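Local coordinates for protein beta-L-arabinobiosidase (Bacteroides thetaiotaomicron, PDB 5MQR) that probably hydrolyses arabinose-containing linkages of plant pectin as a beta-L-arabinobiosidase, and may also have exo-alpha-sialidase activity, at residues Thr356-Gly361 with Ser392-Asp397; Val57-Glu62 with Gly71-His76. All coordinates share one frame; numbering follows the deposited sequence.

The two contacts lie side by side, centres about 8 Å apart, around strands 52-57, 74-83, 387-393 and 397-403. Interaction 1 is wholly buried and ionic: the carboxylates of Glu396, in the turn between strands 387-393 and 397-403, and of Asp397, at the start of the second strand, receive an arginine and two backbone N-H groups from a loop. Interaction 2 is lighter, reaches the surface at Arg61 and relies on water bridges, CA-H...O contacts and one side-chain hydrogen bond where the chain leaves strand 52-57 and returns to strand 74-83. Residues 57-62 also join the two, since Tyr360 OH lies 2.5 Å from Glu62 OE1, probably hydrogen-bonded, and the carbonyl of Ala59 accepts from Arg359.

Interaction 1 of 2, residues Thr356-Gly361 with Ser392-Asp397; sequences TPMRYG and SVNKED
Arg359 meets Asp397 end-on, NH1 on OD2 and NH2 on OD1, each bond 2.8 Å long and made to a syn lone pair. Two nitrogens on two oxygens make a bidentate salt bridge, and its groups are nearly coplanar (9°). Glu396 and Asp397 both face Val393, a classic beta bulge where the hairpin of strands 387-393 and 397-403 turns back, and the N-H groups of both bond to the carbonyl of Val393. Glu396 comes to the same arginine from a different side: OE2 lies over one guanidinium face, 3.2 Å from NH1, a contact of charges alone. Its carboxylate is spent instead on the backbone of the loop, OE2 taking Arg359 N at 3.0 Å and OE1 taking Tyr360 N at 2.9 Å. With CG anti to its own N (chi1 -177°) and the chain extended beyond, Glu396 spans the gap to both N-H groups. Lys365 adds a second positive charge at OE1, so Glu396 is probably held ionised despite its burial.

Further along, the selenomethionine at Met358 runs its CG past Glu396 OE1 and sets its methyl CE against Asn394. At the other end, water 1 donates to both Thr356 OG1 and Asp397 OD2; that hydroxyl is also bonded to Asp457, a calcium ligand, which ties the loop to the metal site. Asn394 reaches the carbonyl of Thr356 nearly straight, its ND2 2.8 Å from Thr356 O and 49° above the carbonyl plane, while the oxygen lies in the plane of the amide.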
ATOM      1  N   THR A 356     -21.505 -17.267  14.716  1.00 22.39           N
ATOM      2  CA  THR A 356     -22.911 -17.540  14.954  1.00 22.65           C
ATOM      3  C   THR A 356     -23.002 -18.679  15.988  1.00 22.89           C
ATOM      4  O   THR A 356     -22.226 -19.634  15.904  1.00 23.25           O
ATOM      5  CB  THR A 356     -23.594 -17.995  13.646  1.00 22.67           C
ATOM      6  OG1 THR A 356     -23.234 -17.107  12.576  1.00 22.02           O
ATOM      7  CG2 THR A 356     -25.098 -17.999  13.794  1.00 23.18           C
ATOM      8  N   PRO A 357     -23.903 -18.574  16.981  1.00 22.91           N
ATOM      9  CA  PRO A 357     -24.132 -19.748  17.828  1.00 23.29           C
ATOM     10  C   PRO A 357     -24.690 -20.927  16.996  1.00 23.40           C
ATOM     11  O   PRO A 357     -25.495 -20.695  16.098  1.00 23.37           O
ATOM     12  CB  PRO A 357     -25.164 -19.271  18.857  1.00 23.57           C
ATOM     13  CG  PRO A 357     -25.444 -17.850  18.587  1.00 23.55           C
ATOM     14  CD  PRO A 357     -24.859 -17.494  17.258  1.00 23.11           C
HETATM   15  N   MSE A 358     -24.231 -22.168  17.271  1.00 23.17           N
HETATM   16  CA  MSE A 358     -24.806 -23.337  16.620  1.00 23.72           C
HETATM   17  C   MSE A 358     -26.183 -23.556  17.201  1.00 23.85           C
HETATM   18  O   MSE A 358     -26.333 -23.803  18.391  1.00 23.95           O
HETATM   19  CB  MSE A 358     -23.952 -24.569  16.861  1.00 24.29           C
HETATM   20  CG  MSE A 358     -24.434 -25.810  16.096  1.00 24.89           C
HETATM   21 SE   MSE A 358     -23.427 -27.386  16.714  1.00 26.56          SE
HETATM   22  CE  MSE A 358     -21.586 -26.865  16.263  1.00 25.90           C
ATOM     23  N   ARG A 359     -27.202 -23.444  16.384  1.00 23.85           N
ATOM     24  CA  ARG A 359     -28.610 -23.540  16.719  1.00 24.11           C
ATOM     25  C   ARG A 359     -29.081 -24.975  16.848  1.00 24.80           C
ATOM     26  O   ARG A 359     -29.925 -25.257  17.698  1.00 25.63           O
ATOM     27  CB  ARG A 359     -29.444 -22.754  15.711  1.00 23.95           C
ATOM     28  CG  ARG A 359     -29.051 -21.270  15.689  1.00 23.50           C
ATOM     29  CD  ARG A 359     -29.865 -20.431  14.720  1.00 23.39           C
ATOM     30  NE  ARG A 359     -29.920 -20.927  13.353  1.00 22.90           N
ATOM     31  CZ  ARG A 359     -28.940 -20.839  12.453  1.00 22.47           C
ATOM     32  NH1 ARG A 359     -27.747 -20.330  12.767  1.00 22.18           N
ATOM     33  NH2 ARG A 359     -29.151 -21.294  11.232  1.00 22.37           N
ATOM     34  N   TYR A 360     -28.512 -25.879  16.044  1.00 24.50           N
ATOM     35  CA  TYR A 360     -28.937 -27.258  16.011  1.00 24.96           C
ATOM     36  C   TYR A 360     -27.771 -28.162  16.334  1.00 25.27           C
ATOM     37  O   TYR A 360     -26.777 -28.180  15.601  1.00 25.20           O
ATOM     38  CB  TYR A 360     -29.517 -27.601  14.629  1.00 24.76           C
ATOM     39  CG  TYR A 360     -30.682 -26.741  14.251  1.00 24.49           C
ATOM     40  CD1 TYR A 360     -31.968 -26.987  14.752  1.00 25.17           C
ATOM     41  CD2 TYR A 360     -30.511 -25.663  13.404  1.00 24.46           C
ATOM     42  CE1 TYR A 360     -33.054 -26.183  14.390  1.00 25.06           C
ATOM     43  CE2 TYR A 360     -31.576 -24.853  13.040  1.00 24.52           C
ATOM     44  CZ  TYR A 360     -32.842 -25.111  13.531  1.00 24.88           C
ATOM     45  OH  TYR A 360     -33.856 -24.255  13.145  1.00 24.83           O
ATOM     46  N   GLY A 361     -27.900 -28.914  17.430  1.00 25.66           N
ATOM     47  CA  GLY A 361     -26.934 -29.932  17.790  1.00 25.59           C
ATOM     48  C   GLY A 361     -26.848 -31.000  16.718  1.00 25.77           C
ATOM     49  O   GLY A 361     -27.727 -31.109  15.849  1.00 25.94           O
ATOM     50  N   SER A 392     -18.265 -23.142   5.598  1.00 21.04           N
ATOM     51  CA  SER A 392     -19.469 -23.285   6.397  1.00 21.93           C
ATOM     52  C   SER A 392     -19.180 -22.656   7.736  1.00 21.70           C
ATOM     53  O   SER A 392     -18.025 -22.401   8.081  1.00 21.33           O
ATOM     54  CB  SER A 392     -19.869 -24.762   6.544  1.00 22.84           C
ATOM     55  OG  SER A 392     -19.120 -25.449   7.540  1.00 23.36           O
ATOM     56  N   VAL A 393     -20.232 -22.364   8.475  1.00 21.68           N
ATOM     57  CA  VAL A 393     -20.073 -21.960   9.866  1.00 21.54           C
ATOM     58  C   VAL A 393     -20.823 -22.978  10.690  1.00 21.88           C
ATOM     59  O   VAL A 393     -22.018 -23.200  10.461  1.00 22.41           O
ATOM     60  CB  VAL A 393     -20.582 -20.535  10.127  1.00 21.25           C
ATOM     61  CG1 VAL A 393     -20.660 -20.248  11.624  1.00 21.06           C
ATOM     62  CG2 VAL A 393     -19.682 -19.526   9.410  1.00 21.07           C
ATOM     63  N   ASN A 394     -20.115 -23.587  11.644  1.00 21.69           N
ATOM     64  CA  ASN A 394     -20.654 -24.642  12.525  1.00 22.01           C
ATOM     65  C   ASN A 394     -21.122 -25.901  11.806  1.00 22.36           C
ATOM     66  O   ASN A 394     -21.864 -26.679  12.389  1.00 22.87           O
ATOM     67  CB  ASN A 394     -21.830 -24.104  13.374  1.00 22.06           C
ATOM     68  CG  ASN A 394     -21.453 -22.918  14.218  1.00 21.55           C
ATOM     69  OD1 ASN A 394     -20.368 -22.856  14.768  1.00 21.31           O
ATOM     70  ND2 ASN A 394     -22.361 -21.981  14.342  1.00 21.86           N
ATOM     71  N   LYS A 395     -20.719 -26.119  10.555  1.00 22.75           N
ATOM     72  CA  LYS A 395     -21.359 -27.157   9.706  1.00 23.13           C
ATOM     73  C   LYS A 395     -22.884 -27.015   9.696  1.00 22.83           C
ATOM     74  O   LYS A 395     -23.621 -28.009   9.692  1.00 22.71           O
ATOM     75  CB  LYS A 395     -20.987 -28.562  10.143  1.00 23.97           C
ATOM     76  CG  LYS A 395     -19.525 -28.731  10.515  1.00 24.75           C
ATOM     77  CD  LYS A 395     -19.130 -30.212  10.472  1.00 25.21           C
ATOM     78  CE  LYS A 395     -17.686 -30.378  10.904  1.00 25.63           C
ATOM     79  NZ  LYS A 395     -17.290 -31.798  11.165  1.00 26.41           N
ATOM     80  N   GLU A 396     -23.344 -25.770   9.643  1.00 22.58           N
ATOM     81  CA  GLU A 396     -24.779 -25.455   9.775  1.00 22.98           C
ATOM     82  C   GLU A 396     -25.251 -24.439   8.745  1.00 22.74           C
ATOM     83  O   GLU A 396     -26.261 -24.643   8.069  1.00 22.77           O
ATOM     84  CB  GLU A 396     -25.051 -24.937  11.186  1.00 22.94           C
ATOM     85  CG  GLU A 396     -26.518 -24.646  11.487  1.00 23.38           C
ATOM     86  CD  GLU A 396     -26.796 -24.475  12.977  1.00 23.26           C
ATOM     87  OE1 GLU A 396     -26.833 -25.504  13.684  1.00 23.40           O
ATOM     88  OE2 GLU A 396     -26.980 -23.322  13.439  1.00 22.67           O
ATOM     89  N   ASP A 397     -24.545 -23.316   8.681  1.00 22.62           N
ATOM     90  CA  ASP A 397     -24.867 -22.235   7.761  1.00 22.79           C
ATOM     91  C   ASP A 397     -23.774 -22.156   6.680  1.00 22.50           C
ATOM     92  O   ASP A 397     -22.604 -22.318   6.987  1.00 22.17           O
ATOM     93  CB  ASP A 397     -24.952 -20.907   8.528  1.00 22.54           C
ATOM     94  CG  ASP A 397     -26.035 -20.909   9.580  1.00 23.29           C
ATOM     95  OD1 ASP A 397     -27.080 -21.526   9.309  1.00 24.18           O
ATOM     96  OD2 ASP A 397     -25.865 -20.290  10.673  1.00 23.15           O
TER
HETATM   97  O   HOH W   1     -23.670 -18.570  10.455  1.00 18.61           O

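Interaction 2 of 2, residues Val57-Glu62 with Gly71-His76; sequences VRANRE and GWTYNH
Arg61 and Thr73 meet at a slant, the arginine bringing the edge of its guanidinium to the threonine hydroxyl. NH2 donates to Thr73 OG1 over 3.1 Å, a bent bond (144°) with the oxygen tilted 18° from the guanidinium plane. Nearer the backbone, the methyl CG2 of Thr73 packs on Arg61 CB at 3.9 Å. The arginine leaves the backbone extended and bends about the CG-CD bond (chi3 -55°), a turn that brings NH2 alongside the Thr73 hydroxyl. Its NE also gives a hydrogen bond to water 3, which lies at the edge of the group and donates to Gly71 O, while NH1 forms a salt bridge with Asp589. With an alanine at Arg61, Asp589 would probably lose this positive mate, and Thr73 OG1 and water 3 the N-H groups they take from it.

These residues close the loop that links strand 52-57 to strand 74-83, the outermost strand of a four-stranded antiparallel sheet within the N-terminal beta-propeller region. The backbones come close enough at Gly71 for its CA to meet Asn60 O at 3.2 Å in a CA-H...O contact. Gly71 has a positive phi, which favours glycine, and its own O meets Arg61 CA in a second contact of this kind, at 3.4 Å.

Deeper in, Ala59 points its CB at Trp72 O and Asn75 ND2, 3.8 Å from each. The Asn75 amide donates to Trp72 O and also reaches Glu396 O. Water 2 gives a hydrogen bond to that same Trp72 oxygen and accepts one from Asn60 N, both 2.9 Å long.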
ATOM      1  N   VAL A  57     -26.797 -19.643   3.013  1.00 23.85           N
ATOM      2  CA  VAL A  57     -27.825 -20.554   3.532  1.00 24.13           C
ATOM      3  C   VAL A  57     -27.887 -20.493   5.061  1.00 23.99           C
ATOM      4  O   VAL A  57     -26.873 -20.680   5.733  1.00 23.28           O
ATOM      5  CB  VAL A  57     -27.566 -22.019   3.102  1.00 24.20           C
ATOM      6  CG1 VAL A  57     -28.703 -22.899   3.581  1.00 24.71           C
ATOM      7  CG2 VAL A  57     -27.385 -22.132   1.583  1.00 24.16           C
ATOM      8  N   ARG A  58     -29.077 -20.209   5.590  1.00 24.16           N
ATOM      9  CA  ARG A  58     -29.325 -20.154   7.025  1.00 24.49           C
ATOM     10  C   ARG A  58     -30.236 -21.301   7.382  1.00 24.76           C
ATOM     11  O   ARG A  58     -31.427 -21.270   7.072  1.00 25.73           O
ATOM     12  CB  ARG A  58     -29.981 -18.821   7.432  1.00 24.78           C
ATOM     13  CG  ARG A  58     -30.173 -18.627   8.933  1.00 24.57           C
ATOM     14  CD  ARG A  58     -31.011 -17.401   9.258  1.00 25.07           C
ATOM     15  NE  ARG A  58     -30.999 -17.202  10.720  1.00 25.23           N
ATOM     16  CZ  ARG A  58     -31.701 -17.921  11.595  1.00 25.39           C
ATOM     17  NH1 ARG A  58     -32.536 -18.867  11.169  1.00 25.96           N
ATOM     18  NH2 ARG A  58     -31.578 -17.688  12.908  1.00 25.07           N
ATOM     19  N   ALA A  59     -29.677 -22.312   8.037  1.00 24.77           N
ATOM     20  CA  ALA A  59     -30.436 -23.531   8.389  1.00 24.96           C
ATOM     21  C   ALA A  59     -31.649 -23.204   9.245  1.00 25.03           C
ATOM     22  O   ALA A  59     -31.559 -22.378  10.155  1.00 25.03           O
ATOM     23  CB  ALA A  59     -29.548 -24.528   9.120  1.00 24.61           C
ATOM     24  N   ASN A  60     -32.773 -23.848   8.953  1.00 25.52           N
ATOM     25  CA  ASN A  60     -33.980 -23.698   9.773  1.00 25.86           C
ATOM     26  C   ASN A  60     -34.863 -24.909   9.627  1.00 26.39           C
ATOM     27  O   ASN A  60     -35.566 -25.044   8.629  1.00 26.96           O
ATOM     28  CB  ASN A  60     -34.742 -22.441   9.353  1.00 25.80           C
ATOM     29  CG  ASN A  60     -35.732 -21.956  10.404  1.00 26.32           C
ATOM     30  OD1 ASN A  60     -36.440 -22.740  11.062  1.00 26.03           O
ATOM     31  ND2 ASN A  60     -35.799 -20.641  10.555  1.00 26.40           N
ATOM     32  N   ARG A  61     -34.846 -25.777  10.634  1.00 26.83           N
ATOM     33  CA  ARG A  61     -35.673 -26.988  10.642  1.00 27.34           C
ATOM     34  C   ARG A  61     -37.172 -26.704  10.778  1.00 28.08           C
ATOM     35  O   ARG A  61     -38.003 -27.414  10.203  1.00 28.55           O
ATOM     36  CB  ARG A  61     -35.233 -27.916  11.773  1.00 27.33           C
ATOM     37  CG  ARG A  61     -35.981 -29.258  11.825  1.00 27.67           C
ATOM     38  CD  ARG A  61     -35.521 -30.060  13.029  1.00 27.78           C
ATOM     39  NE  ARG A  61     -34.072 -30.221  13.014  1.00 26.93           N
ATOM     40  CZ  ARG A  61     -33.278 -30.348  14.077  1.00 26.86           C
ATOM     41  NH1 ARG A  61     -33.744 -30.340  15.318  1.00 26.84           N
ATOM     42  NH2 ARG A  61     -31.961 -30.476  13.885  1.00 26.99           N
ATOM     43  N   GLU A  62     -37.492 -25.674  11.546  1.00 28.32           N
ATOM     44  CA  GLU A  62     -38.858 -25.365  11.919  1.00 29.04           C
ATOM     45  C   GLU A  62     -39.590 -24.679  10.789  1.00 28.97           C
ATOM     46  O   GLU A  62     -40.790 -24.797  10.711  1.00 29.71           O
ATOM     47  CB  GLU A  62     -38.903 -24.504  13.188  1.00 29.00           C
ATOM     48  CG  GLU A  62     -38.441 -25.247  14.443  1.00 29.59           C
ATOM     49  CD  GLU A  62     -36.918 -25.323  14.650  1.00 29.26           C
ATOM     50  OE1 GLU A  62     -36.143 -24.620  13.973  1.00 28.77           O
ATOM     51  OE2 GLU A  62     -36.487 -26.109  15.515  1.00 29.76           O
ATOM     52  N   GLY A  71     -35.011 -27.383   5.376  1.00 28.46           N
ATOM     53  CA  GLY A  71     -34.920 -27.631   6.813  1.00 28.17           C
ATOM     54  C   GLY A  71     -33.801 -28.520   7.288  1.00 27.52           C
ATOM     55  O   GLY A  71     -33.744 -28.847   8.473  1.00 27.92           O
ATOM     56  N   TRP A  72     -32.898 -28.902   6.397  1.00 26.63           N
ATOM     57  CA  TRP A  72     -31.752 -29.714   6.804  1.00 26.44           C
ATOM     58  C   TRP A  72     -30.748 -28.808   7.554  1.00 25.67           C
ATOM     59  O   TRP A  72     -30.485 -27.672   7.127  1.00 24.53           O
ATOM     60  CB  TRP A  72     -31.134 -30.383   5.582  1.00 26.78           C
ATOM     61  CG  TRP A  72     -32.009 -31.426   4.949  1.00 27.52           C
ATOM     62  CD1 TRP A  72     -33.364 -31.463   4.953  1.00 28.49           C
ATOM     63  CD2 TRP A  72     -31.587 -32.562   4.190  1.00 27.93           C
ATOM     64  NE1 TRP A  72     -33.817 -32.558   4.275  1.00 29.23           N
ATOM     65  CE2 TRP A  72     -32.745 -33.255   3.797  1.00 28.99           C
ATOM     66  CE3 TRP A  72     -30.348 -33.079   3.829  1.00 27.63           C
ATOM     67  CZ2 TRP A  72     -32.699 -34.442   3.061  1.00 29.31           C
ATOM     68  CZ3 TRP A  72     -30.303 -34.258   3.113  1.00 28.02           C
ATOM     69  CH2 TRP A  72     -31.466 -34.923   2.732  1.00 28.92           C
ATOM     70  N   THR A  73     -30.243 -29.287   8.696  1.00 25.55           N
ATOM     71  CA  THR A  73     -29.411 -28.471   9.586  1.00 25.15           C
ATOM     72  C   THR A  73     -27.944 -28.898   9.721  1.00 24.76           C
ATOM     73  O   THR A  73     -27.205 -28.240  10.441  1.00 24.24           O
ATOM     74  CB  THR A  73     -30.020 -28.358  10.988  1.00 25.30           C
ATOM     75  OG1 THR A  73     -29.985 -29.631  11.625  1.00 25.54           O
ATOM     76  CG2 THR A  73     -31.463 -27.842  10.897  1.00 25.84           C
ATOM     77  N   TYR A  74     -27.542 -29.974   9.045  1.00 25.02           N
ATOM     78  CA  TYR A  74     -26.143 -30.284   8.789  1.00 25.05           C
ATOM     79  C   TYR A  74     -25.844 -29.910   7.350  1.00 24.22           C
ATOM     80  O   TYR A  74     -26.335 -30.554   6.431  1.00 24.04           O
ATOM     81  CB  TYR A  74     -25.823 -31.768   9.016  1.00 26.50           C
ATOM     82  CG  TYR A  74     -24.385 -32.123   8.664  1.00 26.88           C
ATOM     83  CD1 TYR A  74     -23.361 -31.891   9.563  1.00 27.10           C
ATOM     84  CD2 TYR A  74     -24.058 -32.680   7.430  1.00 27.34           C
ATOM     85  CE1 TYR A  74     -22.049 -32.206   9.256  1.00 27.64           C
ATOM     86  CE2 TYR A  74     -22.750 -32.993   7.107  1.00 27.79           C
ATOM     87  CZ  TYR A  74     -21.747 -32.748   8.023  1.00 27.72           C
ATOM     88  OH  TYR A  74     -20.444 -33.054   7.713  1.00 28.48           O
ATOM     89  N   ASN A  75     -25.033 -28.866   7.172  1.00 23.69           N
ATOM     90  CA  ASN A  75     -24.679 -28.346   5.863  1.00 23.46           C
ATOM     91  C   ASN A  75     -23.182 -28.026   5.911  1.00 23.76           C
ATOM     92  O   ASN A  75     -22.756 -27.267   6.789  1.00 23.45           O
ATOM     93  CB  ASN A  75     -25.486 -27.079   5.546  1.00 23.16           C
ATOM     94  CG  ASN A  75     -27.008 -27.294   5.604  1.00 23.58           C
ATOM     95  OD1 ASN A  75     -27.600 -27.869   4.680  1.00 23.78           O
ATOM     96  ND2 ASN A  75     -27.643 -26.820   6.694  1.00 23.00           N
ATOM     97  N   HIS A  76     -22.384 -28.578   4.981  1.00 24.20           N
ATOM     98  CA  HIS A  76     -20.918 -28.520   5.094  1.00 24.27           C
ATOM     99  C   HIS A  76     -20.225 -28.737   3.750  1.00 24.55           C
ATOM    100  O   HIS A  76     -20.874 -29.054   2.750  1.00 24.57           O
ATOM    101  CB  HIS A  76     -20.475 -29.581   6.102  1.00 24.20           C
ATOM    102  CG  HIS A  76     -19.098 -29.410   6.654  1.00 24.31           C
ATOM    103  ND1 HIS A  76     -18.530 -28.184   6.941  1.00 24.13           N
ATOM    104  CD2 HIS A  76     -18.189 -30.339   7.038  1.00 24.75           C
ATOM    105  CE1 HIS A  76     -17.334 -28.364   7.457  1.00 23.93           C
ATOM    106  NE2 HIS A  76     -17.103 -29.663   7.531  1.00 24.41           N
TER
HETATM  107  O   HOH W   2     -32.491 -25.666   6.754  1.00 20.29           O
HETATM  108  O   HOH W   3     -33.440 -30.784  10.206  1.00 24.47           O